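Long-range contacts in endo-1,3-beta-glucanase, family GH16 (Zobellia galactanivorans, PDB 4CRQ), which probably hydrolyses internal beta-1,3-linkages of laminarin-type glucans, this chain being the family GH16 catalytic module of a longer modular laminarinase: residues A54-F59 with V213-L218; R68-G73 with E195-L200; K75-G80 with V227-K232. The protein carries 1 engineered substitution. All coordinates share one frame; numbering follows the deposited sequence.

Contact 1. Residues A54-F59 with V213-L218; sequences AKHENF and VDQSKL
K55 and L218 bring the two backbones closest, with 5.4 Å between their CA atoms, where strand residues 54-59 run past the short 3-10 turn 215-217 and the residue that follows it. L218 supplies most of the packing. With CG anti to the carbonyl carbon (chi1 -56°), the side chain points at the strand and its methyls part: CD2 rests in van der Waals contact 3.7 Å from A54 O and also meets the A54 methyl, while CD1 lies 3.9 Å from H56 CB. Further out, the side-chain amide of Q215 covers one face of the H56 imidazole, its CD 3.7 Å above the ring plane and displaced toward the rim. Ring and amide planes are 35° apart, so the amide is tilted over the ring, with Q215 OE1 3.2 Å from H56 CE1; its position is held from outside the two segments, by the bond of Q215 NE2 to the Y64 hydroxyl. Were Q215 an alanine, that face of the imidazole would probably lose its cover and the Y64 hydroxyl its amide partner. Within the turn, L218 N bonds to Q215 O (3.0 Å), which ties together the two residues that reach the strand. The contact lies at the surface, away from the calcium site. It packs the loop between strands 196-204 and 220-231 of the beta sandwich against strand 49-59, whose A54 pairs with A220 and touches M202 and V204, while K55 pairs with T65 on strand 62-70.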
ATOM      1  N   ALA A  54      11.852  -5.860   6.933  1.00 18.97           N
ATOM      2  CA  ALA A  54      11.847  -7.204   6.338  1.00 19.78           C
ATOM      3  C   ALA A  54      13.147  -7.884   6.763  1.00 20.09           C
ATOM      4  O   ALA A  54      14.227  -7.283   6.623  1.00 20.80           O
ATOM      5  CB  ALA A  54      11.741  -7.147   4.814  1.00 21.66           C
ATOM      6  N   LYS A  55      13.048  -9.110   7.281  1.00 19.04           N
ATOM      7  CA  LYS A  55      14.198  -9.827   7.813  1.00 20.31           C
ATOM      8  C   LYS A  55      14.315 -11.168   7.185  1.00 20.09           C
ATOM      9  O   LYS A  55      13.307 -11.783   6.808  1.00 21.49           O
ATOM     10  CB  LYS A  55      14.027 -10.055   9.340  1.00 23.07           C
ATOM     11  CG  LYS A  55      13.867  -8.801  10.235  1.00 22.41           C
ATOM     12  CD  LYS A  55      13.596  -9.130  11.726  1.00 26.14           C
ATOM     13  CE  LYS A  55      13.177  -7.907  12.536  1.00 30.62           C
ATOM     14  NZ  LYS A  55      13.035  -8.276  13.981  1.00 36.19           N
ATOM     15  N   HIS A  56      15.560 -11.621   7.087  1.00 22.42           N
ATOM     16  CA  HIS A  56      15.847 -12.996   6.771  1.00 23.10           C
ATOM     17  C   HIS A  56      15.749 -13.699   8.117  1.00 21.75           C
ATOM     18  O   HIS A  56      16.654 -13.592   8.945  1.00 23.82           O
ATOM     19  CB  HIS A  56      17.211 -13.127   6.108  1.00 23.87           C
ATOM     20  CG  HIS A  56      17.580 -14.548   5.790  1.00 22.02           C
ATOM     21  ND1 HIS A  56      18.852 -14.959   5.571  1.00 28.01           N
ATOM     22  CD2 HIS A  56      16.781 -15.675   5.672  1.00 22.55           C
ATOM     23  CE1 HIS A  56      18.862 -16.276   5.320  1.00 23.75           C
ATOM     24  NE2 HIS A  56      17.599 -16.723   5.379  1.00 25.46           N
ATOM     25  N   GLU A  57      14.637 -14.401   8.348  1.00 23.95           N
ATOM     26  CA  GLU A  57      14.339 -15.012   9.634  1.00 24.82           C
ATOM     27  C   GLU A  57      13.419 -16.187   9.423  1.00 20.55           C
ATOM     28  O   GLU A  57      12.322 -16.005   8.883  1.00 23.13           O
ATOM     29  CB  GLU A  57      13.662 -13.972  10.574  1.00 26.67           C
ATOM     30  CG  GLU A  57      13.166 -14.561  11.899  1.00 24.74           C
ATOM     31  CD  GLU A  57      12.241 -13.665  12.701  1.00 28.15           C
ATOM     32  OE1 GLU A  57      12.013 -12.500  12.293  1.00 26.50           O
ATOM     33  OE2 GLU A  57      11.739 -14.158  13.763  1.00 33.96           O
ATOM     34  N   ASN A  58      13.847 -17.373   9.856  1.00 22.50           N
ATOM     35  CA  ASN A  58      13.022 -18.576   9.694  1.00 24.65           C
ATOM     36  C   ASN A  58      11.882 -18.537  10.708  1.00 22.53           C
ATOM     37  O   ASN A  58      12.131 -18.428  11.917  1.00 25.91           O
ATOM     38  CB  ASN A  58      13.894 -19.834   9.814  1.00 26.95           C
ATOM     39  CG  ASN A  58      14.930 -19.934   8.702  1.00 32.38           C
ATOM     40  OD1 ASN A  58      14.647 -19.644   7.544  1.00 30.86           O
ATOM     41  ND2 ASN A  58      16.139 -20.354   9.052  1.00 38.30           N
ATOM     42  N   PHE A  59      10.628 -18.597  10.233  1.00 22.18           N
ATOM     43  CA  PHE A  59       9.484 -18.546  11.144  1.00 22.42           C
ATOM     44  C   PHE A  59       8.293 -19.159  10.475  1.00 23.83           C
ATOM     45  O   PHE A  59       7.960 -18.755   9.368  1.00 25.28           O
ATOM     46  CB  PHE A  59       9.099 -17.089  11.564  1.00 24.80           C
ATOM     47  CG  PHE A  59       8.156 -17.057  12.723  1.00 23.99           C
ATOM     48  CD1 PHE A  59       8.660 -17.049  14.034  1.00 23.80           C
ATOM     49  CD2 PHE A  59       6.753 -17.072  12.541  1.00 23.30           C
ATOM     50  CE1 PHE A  59       7.804 -17.044  15.141  1.00 24.05           C
ATOM     51  CE2 PHE A  59       5.893 -17.058  13.663  1.00 24.02           C
ATOM     52  CZ  PHE A  59       6.417 -17.051  14.957  1.00 25.77           C
ATOM     53  N   VAL A 213      15.600 -13.488  -4.035  1.00 25.35           N
ATOM     54  CA  VAL A 213      15.751 -12.470  -3.011  1.00 24.54           C
ATOM     55  C   VAL A 213      17.219 -12.237  -2.754  1.00 21.94           C
ATOM     56  O   VAL A 213      17.988 -13.209  -2.526  1.00 22.43           O
ATOM     57  CB  VAL A 213      15.047 -12.896  -1.690  1.00 20.50           C
ATOM     58  CG1 VAL A 213      15.221 -11.848  -0.554  1.00 21.30           C
ATOM     59  CG2 VAL A 213      13.557 -13.232  -1.940  1.00 23.67           C
ATOM     60  N   ASP A 214      17.618 -10.960  -2.779  1.00 22.80           N
ATOM     61  CA  ASP A 214      18.974 -10.602  -2.380  1.00 22.17           C
ATOM     62  C   ASP A 214      18.986 -10.475  -0.836  1.00 21.93           C
ATOM     63  O   ASP A 214      18.687  -9.402  -0.274  1.00 22.51           O
ATOM     64  CB  ASP A 214      19.433  -9.313  -3.065  1.00 23.88           C
ATOM     65  CG  ASP A 214      20.835  -8.895  -2.653  1.00 24.57           C
ATOM     66  OD1 ASP A 214      21.477  -9.589  -1.820  1.00 24.74           O
ATOM     67  OD2 ASP A 214      21.301  -7.858  -3.158  1.00 28.16           O
ATOM     68  N   GLN A 215      19.342 -11.569  -0.157  1.00 21.29           N
ATOM     69  CA  GLN A 215      19.291 -11.585   1.308  1.00 24.09           C
ATOM     70  C   GLN A 215      20.364 -10.682   1.915  1.00 22.25           C
ATOM     71  O   GLN A 215      20.246 -10.327   3.114  1.00 22.13           O
ATOM     72  CB  GLN A 215      19.369 -13.009   1.864  1.00 21.52           C
ATOM     73  CG  GLN A 215      18.308 -13.953   1.285  1.00 23.24           C
ATOM     74  CD  GLN A 215      18.459 -15.381   1.781  1.00 23.77           C
ATOM     75  OE1 GLN A 215      19.545 -15.788   2.223  1.00 23.29           O
ATOM     76  NE2 GLN A 215      17.373 -16.153   1.711  1.00 22.59           N
ATOM     77  N   SER A 216      21.385 -10.288   1.122  1.00 24.33           N
ATOM     78  CA  SER A 216      22.413  -9.365   1.615  1.00 25.39           C
ATOM     79  C   SER A 216      21.833  -7.948   1.874  1.00 22.93           C
ATOM     80  O   SER A 216      22.477  -7.129   2.558  1.00 24.66           O
ATOM     81  CB  SER A 216      23.624  -9.257   0.668  1.00 26.54           C
ATOM     82  OG  SER A 216      23.333  -8.446  -0.467  1.00 26.67           O
ATOM     83  N   LYS A 217      20.633  -7.670   1.344  1.00 22.99           N
ATOM     84  CA  LYS A 217      19.948  -6.400   1.589  1.00 22.99           C
ATOM     85  C   LYS A 217      19.012  -6.463   2.822  1.00 23.59           C
ATOM     86  O   LYS A 217      18.325  -5.482   3.155  1.00 24.96           O
ATOM     87  CB  LYS A 217      19.179  -5.955   0.338  1.00 23.52           C
ATOM     88  CG  LYS A 217      20.038  -5.720  -0.898  1.00 28.03           C
ATOM     89  CD  LYS A 217      21.136  -4.674  -0.701  1.00 33.10           C
ATOM     90  CE  LYS A 217      21.871  -4.466  -2.013  1.00 43.86           C
ATOM     91  NZ  LYS A 217      22.956  -3.455  -1.929  1.00 53.24           N
ATOM     92  N   LEU A 218      18.986  -7.607   3.495  1.00 22.42           N
ATOM     93  CA  LEU A 218      18.134  -7.793   4.685  1.00 21.39           C
ATOM     94  C   LEU A 218      19.031  -7.679   5.945  1.00 21.53           C
ATOM     95  O   LEU A 218      20.162  -8.184   5.896  1.00 26.91           O
ATOM     96  CB  LEU A 218      17.385  -9.136   4.619  1.00 20.38           C
ATOM     97  CG  LEU A 218      16.532  -9.337   3.364  1.00 22.28           C
ATOM     98  CD1 LEU A 218      15.967 -10.757   3.328  1.00 22.15           C
ATOM     99  CD2 LEU A 218      15.394  -8.319   3.262  1.00 24.32           C
TER

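Contact 2. Residues R68-G73 with E195-L200; sequences RMKTQG and EFFILL. With ACT (acetate ion), chain F.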
ATOM      1  N   ARG A  68       2.608  -6.009   8.047  1.00 17.98           N
ATOM      2  CA  ARG A  68       1.484  -5.544   7.253  1.00 18.79           C
ATOM      3  C   ARG A  68       0.465  -4.984   8.240  1.00 20.23           C
ATOM      4  O   ARG A  68       0.064  -5.670   9.189  1.00 20.85           O
ATOM      5  CB  ARG A  68       0.888  -6.681   6.403  1.00 20.14           C
ATOM      6  CG  ARG A  68      -0.399  -6.299   5.659  1.00 19.75           C
ATOM      7  CD  ARG A  68      -0.727  -7.354   4.601  1.00 22.16           C
ATOM      8  NE  ARG A  68      -2.120  -7.279   4.134  1.00 22.63           N
ATOM      9  CZ  ARG A  68      -2.555  -7.717   2.942  1.00 22.01           C
ATOM     10  NH1 ARG A  68      -1.694  -8.234   2.050  1.00 22.67           N
ATOM     11  NH2 ARG A  68      -3.842  -7.618   2.638  1.00 23.07           N
ATOM     12  N   MET A  69       0.054  -3.735   8.009  1.00 19.13           N
ATOM     13  CA  MET A  69      -0.835  -3.004   8.906  1.00 20.02           C
ATOM     14  C   MET A  69      -1.992  -2.403   8.144  1.00 20.26           C
ATOM     15  O   MET A  69      -1.816  -2.022   7.001  1.00 19.51           O
ATOM     16  CB  MET A  69      -0.048  -1.834   9.484  1.00 25.60           C
ATOM     17  CG  MET A  69       1.168  -2.171  10.290  1.00 28.43           C
ATOM     18  SD  MET A  69       2.249  -0.729  10.397  1.00 26.89           S
ATOM     19  CE  MET A  69       1.291   0.487  11.337  1.00 24.36           C
ATOM     20  N   LYS A  70      -3.167  -2.294   8.762  1.00 19.00           N
ATOM     21  CA  LYS A  70      -4.349  -1.746   8.090  1.00 18.47           C
ATOM     22  C   LYS A  70      -5.176  -0.954   9.078  1.00 19.69           C
ATOM     23  O   LYS A  70      -5.080  -1.208  10.284  1.00 21.85           O
ATOM     24  CB  LYS A  70      -5.160  -2.906   7.436  1.00 20.25           C
ATOM     25  CG  LYS A  70      -5.693  -3.907   8.460  1.00 22.41           C
ATOM     26  CD  LYS A  70      -6.416  -5.104   7.849  1.00 22.62           C
ATOM     27  CE  LYS A  70      -6.873  -6.062   8.940  1.00 24.01           C
ATOM     28  NZ  LYS A  70      -7.666  -7.196   8.380  1.00 27.70           N
ATOM     29  N   THR A  71      -5.984  -0.015   8.567  1.00 19.37           N
ATOM     30  CA  THR A  71      -6.876   0.754   9.429  1.00 18.63           C
ATOM     31  C   THR A  71      -8.295   0.161   9.413  1.00 20.37           C
ATOM     32  O   THR A  71      -9.225   0.782   9.941  1.00 22.05           O
ATOM     33  CB  THR A  71      -6.924   2.252   9.031  1.00 19.28           C
ATOM     34  OG1 THR A  71      -7.530   2.406   7.744  1.00 20.13           O
ATOM     35  CG2 THR A  71      -5.534   2.857   9.013  1.00 19.45           C
ATOM     36  N   GLN A  72      -8.469  -1.020   8.801  1.00 21.09           N
ATOM     37  CA  GLN A  72      -9.793  -1.670   8.727  1.00 21.79           C
ATOM     38  C   GLN A  72     -10.528  -1.722  10.072  1.00 24.51           C
ATOM     39  O   GLN A  72      -9.942  -2.185  11.064  1.00 25.43           O
ATOM     40  CB  GLN A  72      -9.667  -3.061   8.099  1.00 23.63           C
ATOM     41  CG  GLN A  72     -10.997  -3.788   7.920  1.00 24.83           C
ATOM     42  CD  GLN A  72     -10.804  -5.134   7.261  1.00 28.13           C
ATOM     43  OE1 GLN A  72      -9.730  -5.737   7.372  1.00 31.83           O
ATOM     44  NE2 GLN A  72     -11.834  -5.614   6.563  1.00 29.98           N
ATOM     45  N   GLY A  73     -11.779  -1.233  10.097  1.00 26.57           N
ATOM     46  CA  GLY A  73     -12.611  -1.213  11.313  1.00 28.98           C
ATOM     47  C   GLY A  73     -12.336  -0.060  12.277  1.00 24.73           C
ATOM     48  O   GLY A  73     -13.037   0.086  13.303  1.00 28.31           O
ATOM     49  N   GLU A 195     -16.554   3.639   1.065  1.00 25.87           N
ATOM     50  CA  GLU A 195     -15.466   3.889   2.016  1.00 23.92           C
ATOM     51  C   GLU A 195     -14.368   2.833   1.881  1.00 25.54           C
ATOM     52  O   GLU A 195     -14.651   1.643   1.704  1.00 25.59           O
ATOM     53  CB  GLU A 195     -15.948   3.943   3.470  1.00 25.63           C
ATOM     54  CG  GLU A 195     -16.826   5.143   3.747  1.00 29.86           C
ATOM     55  CD  GLU A 195     -16.946   5.501   5.212  1.00 43.55           C
ATOM     56  OE1 GLU A 195     -16.177   5.020   6.057  1.00 40.79           O
ATOM     57  OE2 GLU A 195     -17.828   6.300   5.536  1.00 51.85           O
ATOM     58  N   PHE A 196     -13.121   3.288   1.973  1.00 22.39           N
ATOM     59  CA  PHE A 196     -11.929   2.436   1.882  1.00 21.04           C
ATOM     60  C   PHE A 196     -11.039   2.629   3.108  1.00 20.96           C
ATOM     61  O   PHE A 196     -10.947   3.748   3.621  1.00 21.56           O
ATOM     62  CB  PHE A 196     -11.073   2.779   0.625  1.00 21.09           C
ATOM     63  CG  PHE A 196     -11.603   2.242  -0.710  1.00 23.00           C
ATOM     64  CD1 PHE A 196     -12.907   2.502  -1.173  1.00 24.63           C
ATOM     65  CD2 PHE A 196     -10.741   1.494  -1.529  1.00 24.11           C
ATOM     66  CE1 PHE A 196     -13.330   1.987  -2.402  1.00 22.95           C
ATOM     67  CE2 PHE A 196     -11.152   0.986  -2.753  1.00 25.50           C
ATOM     68  CZ  PHE A 196     -12.452   1.230  -3.198  1.00 24.37           C
ATOM     69  N   PHE A 197     -10.374   1.572   3.579  1.00 21.34           N
ATOM     70  CA  PHE A 197      -9.392   1.677   4.674  1.00 21.44           C
ATOM     71  C   PHE A 197      -7.968   1.651   4.062  1.00 20.39           C
ATOM     72  O   PHE A 197      -7.795   1.284   2.880  1.00 21.31           O
ATOM     73  CB  PHE A 197      -9.593   0.598   5.752  1.00 21.25           C
ATOM     74  CG  PHE A 197      -9.493  -0.831   5.246  1.00 20.65           C
ATOM     75  CD1 PHE A 197      -8.242  -1.505   5.197  1.00 20.79           C
ATOM     76  CD2 PHE A 197     -10.655  -1.533   4.833  1.00 22.82           C
ATOM     77  CE1 PHE A 197      -8.153  -2.831   4.749  1.00 23.30           C
ATOM     78  CE2 PHE A 197     -10.565  -2.865   4.370  1.00 22.91           C
ATOM     79  CZ  PHE A 197      -9.311  -3.508   4.333  1.00 21.28           C
ATOM     80  N   ILE A 198      -6.957   2.027   4.846  1.00 19.03           N
ATOM     81  CA  ILE A 198      -5.563   2.141   4.379  1.00 20.15           C
ATOM     82  C   ILE A 198      -4.699   0.951   4.843  1.00 19.59           C
ATOM     83  O   ILE A 198      -4.934   0.428   5.973  1.00 21.01           O
ATOM     84  CB  ILE A 198      -4.973   3.467   4.911  1.00 18.92           C
ATOM     85  CG1 ILE A 198      -5.717   4.662   4.284  1.00 20.35           C
ATOM     86  CG2 ILE A 198      -3.458   3.600   4.604  1.00 20.19           C
ATOM     87  CD1 ILE A 198      -5.451   6.025   4.934  1.00 19.89           C
ATOM     88  N   LEU A 199      -3.718   0.563   4.014  1.00 18.35           N
ATOM     89  CA  LEU A 199      -2.745  -0.483   4.356  1.00 17.83           C
ATOM     90  C   LEU A 199      -1.338  -0.019   4.038  1.00 17.68           C
ATOM     91  O   LEU A 199      -1.111   0.755   3.084  1.00 18.76           O
ATOM     92  CB  LEU A 199      -3.002  -1.782   3.552  1.00 18.95           C
ATOM     93  CG  LEU A 199      -4.411  -2.403   3.660  1.00 20.27           C
ATOM     94  CD1 LEU A 199      -5.294  -1.962   2.503  1.00 19.84           C
ATOM     95  CD2 LEU A 199      -4.340  -3.922   3.662  1.00 21.60           C
ATOM     96  N   LEU A 200      -0.400  -0.503   4.861  1.00 18.10           N
ATOM     97  CA  LEU A 200       1.041  -0.368   4.625  1.00 17.46           C
ATOM     98  C   LEU A 200       1.661  -1.727   4.824  1.00 17.88           C
ATOM     99  O   LEU A 200       1.331  -2.434   5.796  1.00 20.67           O
ATOM    100  CB  LEU A 200       1.663   0.615   5.636  1.00 16.54           C
ATOM    101  CG  LEU A 200       1.384   2.096   5.398  1.00 17.65           C
ATOM    102  CD1 LEU A 200       1.767   2.846   6.660  1.00 19.02           C
ATOM    103  CD2 LEU A 200       2.127   2.650   4.176  1.00 20.08           C
TER
HETATM  104  C   ACT F1257      -7.245  -7.786   4.632  1.00 51.65           C
HETATM  105  O   ACT F1257      -6.008  -7.648   4.742  1.00 37.98           O
HETATM  106  OXT ACT F1257      -8.041  -8.118   5.555  1.00 44.60           O
HETATM  107  CH3 ACT F1257      -7.794  -7.536   3.284  1.00 45.83           C
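The F197 ring has Q72 CB 3.4 Å from its centroid, over one face, and the methyl of an acetate ion at its edge. Q72 runs alongside the ring, its amide plane only 15° from the ring's, a stacked pair just beyond the antiparallel pairing of strands 62-70 and 196-204 in the GH16 beta-sandwich jelly roll. The acetate, probably from the crystallisation liquor, also meets the R68 guanidinium at its edge, where R68 NH2 donates to acetate O (3.0 Å); R68 NE forms a salt bridge with E22. K70 NZ grips acetate OXT and donates to Q72 OE1 at 2.7 Å, which steadies the amide over the ring. L199 lies alongside R68, its CD2 near R68 NH2 and its CG 3.9 Å from K70 CB. On the opposite sheet face from K70 and L199, M69 and L200 form a hydrogen-bonded pair, M69 N to L200 O at 2.9 Å. Beyond K70 the regular strand ends, but T71 N still donates to I198 O. With OG1 between its backbone N and carbonyl carbon (chi1 66°), T71 replaces a backbone acceptor: OG1 donates to K75 O and accepts from I198 N at 3.0 Å, nearly straight at 172°.

Contact 3. Residues K75-G80 with V227-K232; sequences KSFKYG and VRVYQK
F77 and V229 approach from opposite directions, and the forked end of the valine lies against one face of the phenyl ring. V229 CG1 sits 3.9 Å from the ring centroid, a CH-pi contact shifted toward F77 CD1 (3.7 Å). V229 CG2 lies over the same face, nearest F77 CE2 and CZ, so the methyls span the ring. Q231 comes in at the ring's edge, NE2 near its plane and 4.1 Å from F77 CB. With CG beside the backbone N (chi1 -75°) and the chain extended beyond it, the Q231 amide reaches the loop and donates NE2 to Y79 O at 2.9 Å. The bond is almost straight at 173° and lies in the amide plane, but 33° out of the carbonyl plane. G80 follows directly, its CA 3.2 Å from Y230 O and against Q231 CG; a CB there would collide with that carbonyl oxygen. This is interior packing of the GH16 beta sandwich, joining the link between strands 62-70 and 80-87 to the end of strand 220-231. I198 of strand 196-204 touches both F77 and V229, while V229 pairs with V6 of strand 4-9 and G80 with W163 of strand 156-163.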
ATOM      1  N   LYS A  75     -10.534   3.224  10.810  1.00 22.58           N
ATOM      2  CA  LYS A  75     -10.535   4.475  10.078  1.00 23.67           C
ATOM      3  C   LYS A  75     -10.756   4.186   8.618  1.00 24.34           C
ATOM      4  O   LYS A  75     -10.032   3.378   8.050  1.00 23.40           O
ATOM      5  CB  LYS A  75      -9.208   5.205  10.355  1.00 27.08           C
ATOM      6  CG  LYS A  75      -9.175   6.683  10.106  1.00 31.96           C
ATOM      7  CD  LYS A  75     -10.159   7.555  10.866  1.00 36.69           C
ATOM      8  CE  LYS A  75     -10.066   7.578  12.384  1.00 43.37           C
ATOM      9  NZ  LYS A  75     -10.899   8.743  12.843  1.00 31.09           N
ATOM     10  N   SER A  76     -11.760   4.819   8.014  1.00 20.88           N
ATOM     11  CA  SER A  76     -12.002   4.604   6.578  1.00 21.48           C
ATOM     12  C   SER A  76     -12.547   5.909   6.003  1.00 21.87           C
ATOM     13  O   SER A  76     -13.100   6.771   6.747  1.00 22.81           O
ATOM     14  CB  SER A  76     -12.922   3.399   6.294  1.00 25.58           C
ATOM     15  OG  SER A  76     -14.161   3.574   6.948  1.00 26.83           O
ATOM     16  N   PHE A  77     -12.366   6.045   4.690  1.00 22.22           N
ATOM     17  CA  PHE A  77     -12.601   7.301   3.976  1.00 23.26           C
ATOM     18  C   PHE A  77     -13.313   7.079   2.696  1.00 23.66           C
ATOM     19  O   PHE A  77     -13.003   6.118   1.986  1.00 24.41           O
ATOM     20  CB  PHE A  77     -11.228   8.004   3.678  1.00 22.51           C
ATOM     21  CG  PHE A  77     -10.369   8.126   4.902  1.00 19.67           C
ATOM     22  CD1 PHE A  77     -10.585   9.178   5.850  1.00 21.60           C
ATOM     23  CD2 PHE A  77      -9.379   7.150   5.178  1.00 23.17           C
ATOM     24  CE1 PHE A  77      -9.796   9.262   6.995  1.00 23.42           C
ATOM     25  CE2 PHE A  77      -8.600   7.235   6.336  1.00 24.48           C
ATOM     26  CZ  PHE A  77      -8.813   8.284   7.245  1.00 24.55           C
ATOM     27  N   LYS A  78     -14.251   7.979   2.397  1.00 23.07           N
ATOM     28  CA  LYS A  78     -14.887   8.031   1.076  1.00 24.21           C
ATOM     29  C   LYS A  78     -14.436   9.349   0.458  1.00 21.16           C
ATOM     30  O   LYS A  78     -14.891  10.407   0.858  1.00 25.96           O
ATOM     31  CB  LYS A  78     -16.405   7.910   1.154  1.00 25.74           C
ATOM     32  CG  LYS A  78     -17.101   7.978  -0.197  1.00 25.36           C
ATOM     33  CD  LYS A  78     -18.601   7.827   0.011  1.00 34.08           C
ATOM     34  CE  LYS A  78     -19.369   8.279  -1.202  1.00 42.95           C
ATOM     35  NZ  LYS A  78     -20.774   7.803  -1.145  1.00 48.39           N
ATOM     36  N   TYR A  79     -13.521   9.263  -0.519  1.00 22.74           N
ATOM     37  CA  TYR A  79     -12.869  10.408  -1.207  1.00 22.96           C
ATOM     38  C   TYR A  79     -11.797  11.036  -0.315  1.00 21.87           C
ATOM     39  O   TYR A  79     -11.817  10.866   0.901  1.00 24.77           O
ATOM     40  CB  TYR A  79     -13.845  11.495  -1.717  1.00 23.64           C
ATOM     41  CG  TYR A  79     -15.069  10.941  -2.405  1.00 25.51           C
ATOM     42  CD1 TYR A  79     -14.953   9.940  -3.405  1.00 28.10           C
ATOM     43  CD2 TYR A  79     -16.342  11.425  -2.076  1.00 30.37           C
ATOM     44  CE1 TYR A  79     -16.080   9.427  -4.031  1.00 31.98           C
ATOM     45  CE2 TYR A  79     -17.471  10.925  -2.702  1.00 35.63           C
ATOM     46  CZ  TYR A  79     -17.332   9.936  -3.673  1.00 34.82           C
ATOM     47  OH  TYR A  79     -18.465   9.485  -4.245  1.00 41.66           O
ATOM     48  N   GLY A  80     -10.867  11.744  -0.947  1.00 22.57           N
ATOM     49  CA  GLY A  80      -9.870  12.531  -0.256  1.00 24.26           C
ATOM     50  C   GLY A  80      -8.538  12.588  -0.931  1.00 24.27           C
ATOM     51  O   GLY A  80      -8.341  11.977  -1.992  1.00 23.66           O
ATOM     52  N   VAL A 227       1.291   9.294   7.675  1.00 18.02           N
ATOM     53  CA  VAL A 227       0.204   9.105   6.698  1.00 18.77           C
ATOM     54  C   VAL A 227      -0.794  10.234   7.020  1.00 18.56           C
ATOM     55  O   VAL A 227      -1.111  10.451   8.212  1.00 18.97           O
ATOM     56  CB  VAL A 227      -0.509   7.740   6.818  1.00 17.17           C
ATOM     57  CG1 VAL A 227      -1.661   7.639   5.791  1.00 20.36           C
ATOM     58  CG2 VAL A 227       0.486   6.570   6.657  1.00 18.64           C
ATOM     59  N   ARG A 228      -1.283  10.954   6.000  1.00 19.19           N
ATOM     60  CA  ARG A 228      -2.255  12.036   6.208  1.00 19.55           C
ATOM     61  C   ARG A 228      -3.377  11.922   5.210  1.00 18.58           C
ATOM     62  O   ARG A 228      -3.145  11.530   4.032  1.00 20.43           O
ATOM     63  CB  ARG A 228      -1.597  13.428   6.103  1.00 20.87           C
ATOM     64  CG  ARG A 228      -0.594  13.728   7.197  1.00 21.44           C
ATOM     65  CD  ARG A 228       0.170  15.012   6.921  1.00 20.53           C
ATOM     66  NE  ARG A 228       1.192  15.235   7.948  1.00 20.41           N
ATOM     67  CZ  ARG A 228       2.171  16.136   7.881  1.00 21.49           C
ATOM     68  NH1 ARG A 228       2.297  16.954   6.823  1.00 22.68           N
ATOM     69  NH2 ARG A 228       3.027  16.222   8.900  1.00 22.58           N
ATOM     70  N   VAL A 229      -4.587  12.267   5.671  1.00 19.87           N
ATOM     71  CA  VAL A 229      -5.768  12.279   4.800  1.00 19.71           C
ATOM     72  C   VAL A 229      -6.416  13.638   4.912  1.00 19.65           C
ATOM     73  O   VAL A 229      -6.721  14.082   6.032  1.00 21.28           O
ATOM     74  CB  VAL A 229      -6.805  11.176   5.137  1.00 19.85           C
ATOM     75  CG1 VAL A 229      -8.063  11.300   4.260  1.00 21.39           C
ATOM     76  CG2 VAL A 229      -6.162   9.788   4.987  1.00 21.61           C
ATOM     77  N   TYR A 230      -6.608  14.297   3.774  1.00 21.48           N
ATOM     78  CA  TYR A 230      -7.322  15.541   3.671  1.00 21.23           C
ATOM     79  C   TYR A 230      -8.613  15.327   2.894  1.00 21.35           C
ATOM     80  O   TYR A 230      -8.652  14.496   1.977  1.00 23.45           O
ATOM     81  CB  TYR A 230      -6.505  16.568   2.876  1.00 21.83           C
ATOM     82  CG  TYR A 230      -5.193  16.977   3.500  1.00 20.66           C
ATOM     83  CD1 TYR A 230      -4.020  16.185   3.306  1.00 22.44           C
ATOM     84  CD2 TYR A 230      -5.100  18.147   4.310  1.00 23.19           C
ATOM     85  CE1 TYR A 230      -2.810  16.556   3.883  1.00 24.05           C
ATOM     86  CE2 TYR A 230      -3.883  18.528   4.891  1.00 24.71           C
ATOM     87  CZ  TYR A 230      -2.739  17.730   4.675  1.00 22.59           C
ATOM     88  OH  TYR A 230      -1.546  18.104   5.258  1.00 27.23           O
ATOM     89  N   GLN A 231      -9.664  16.069   3.237  1.00 22.33           N
ATOM     90  CA  GLN A 231     -10.917  16.003   2.459  1.00 23.14           C
ATOM     91  C   GLN A 231     -11.430  17.408   2.228  1.00 27.22           C
ATOM     92  O   GLN A 231     -11.135  18.312   3.029  1.00 26.93           O
ATOM     93  CB  GLN A 231     -11.983  15.142   3.147  1.00 23.66           C
ATOM     94  CG  GLN A 231     -11.716  13.642   3.048  1.00 21.95           C
ATOM     95  CD  GLN A 231     -12.710  12.834   3.851  1.00 22.26           C
ATOM     96  OE1 GLN A 231     -13.203  13.304   4.894  1.00 23.26           O
ATOM     97  NE2 GLN A 231     -13.027  11.642   3.392  1.00 22.79           N
ATOM     98  N   LYS A 232     -12.187  17.586   1.144  1.00 29.48           N
ATOM     99  CA  LYS A 232     -12.782  18.866   0.793  1.00 37.13           C
ATOM    100  C   LYS A 232     -14.271  18.721   0.999  1.00 50.08           C
ATOM    101  O   LYS A 232     -14.887  19.616   1.533  1.00 48.46           O
ATOM    102  CB  LYS A 232     -12.398  19.318  -0.638  1.00 46.46           C
ATOM    103  CG  LYS A 232     -12.758  18.370  -1.772  1.00 54.58           C
ATOM    104  CD  LYS A 232     -12.265  18.868  -3.118  1.00 63.71           C
ATOM    105  CE  LYS A 232     -12.651  17.887  -4.219  1.00 65.37           C
ATOM    106  NZ  LYS A 232     -12.218  18.356  -5.564  1.00 71.38           N
TER

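Contacts 2 and 3 adjoin, their centres 12 Å apart; segment 75-80 follows 68-73 after a single residue. S76 OG lies 2.6 Å from E195 OE1, and F77 O lies 2.8 Å from F196 N, both probable hydrogen bonds, so 195-200 is held from both segments. Contact 1 stands apart: its centre is 25 Å from that of contact 2 and 34 Å from that of contact 3, on the other side of the chain's centre from the latter. Strands 49-59 and 62-70 are neighbours, as are 49-59 and 220-231. The calcium ion, bound by E10, G48 and D225, is about 11 Å from the L200 side chain and about 12 Å from that of Y230.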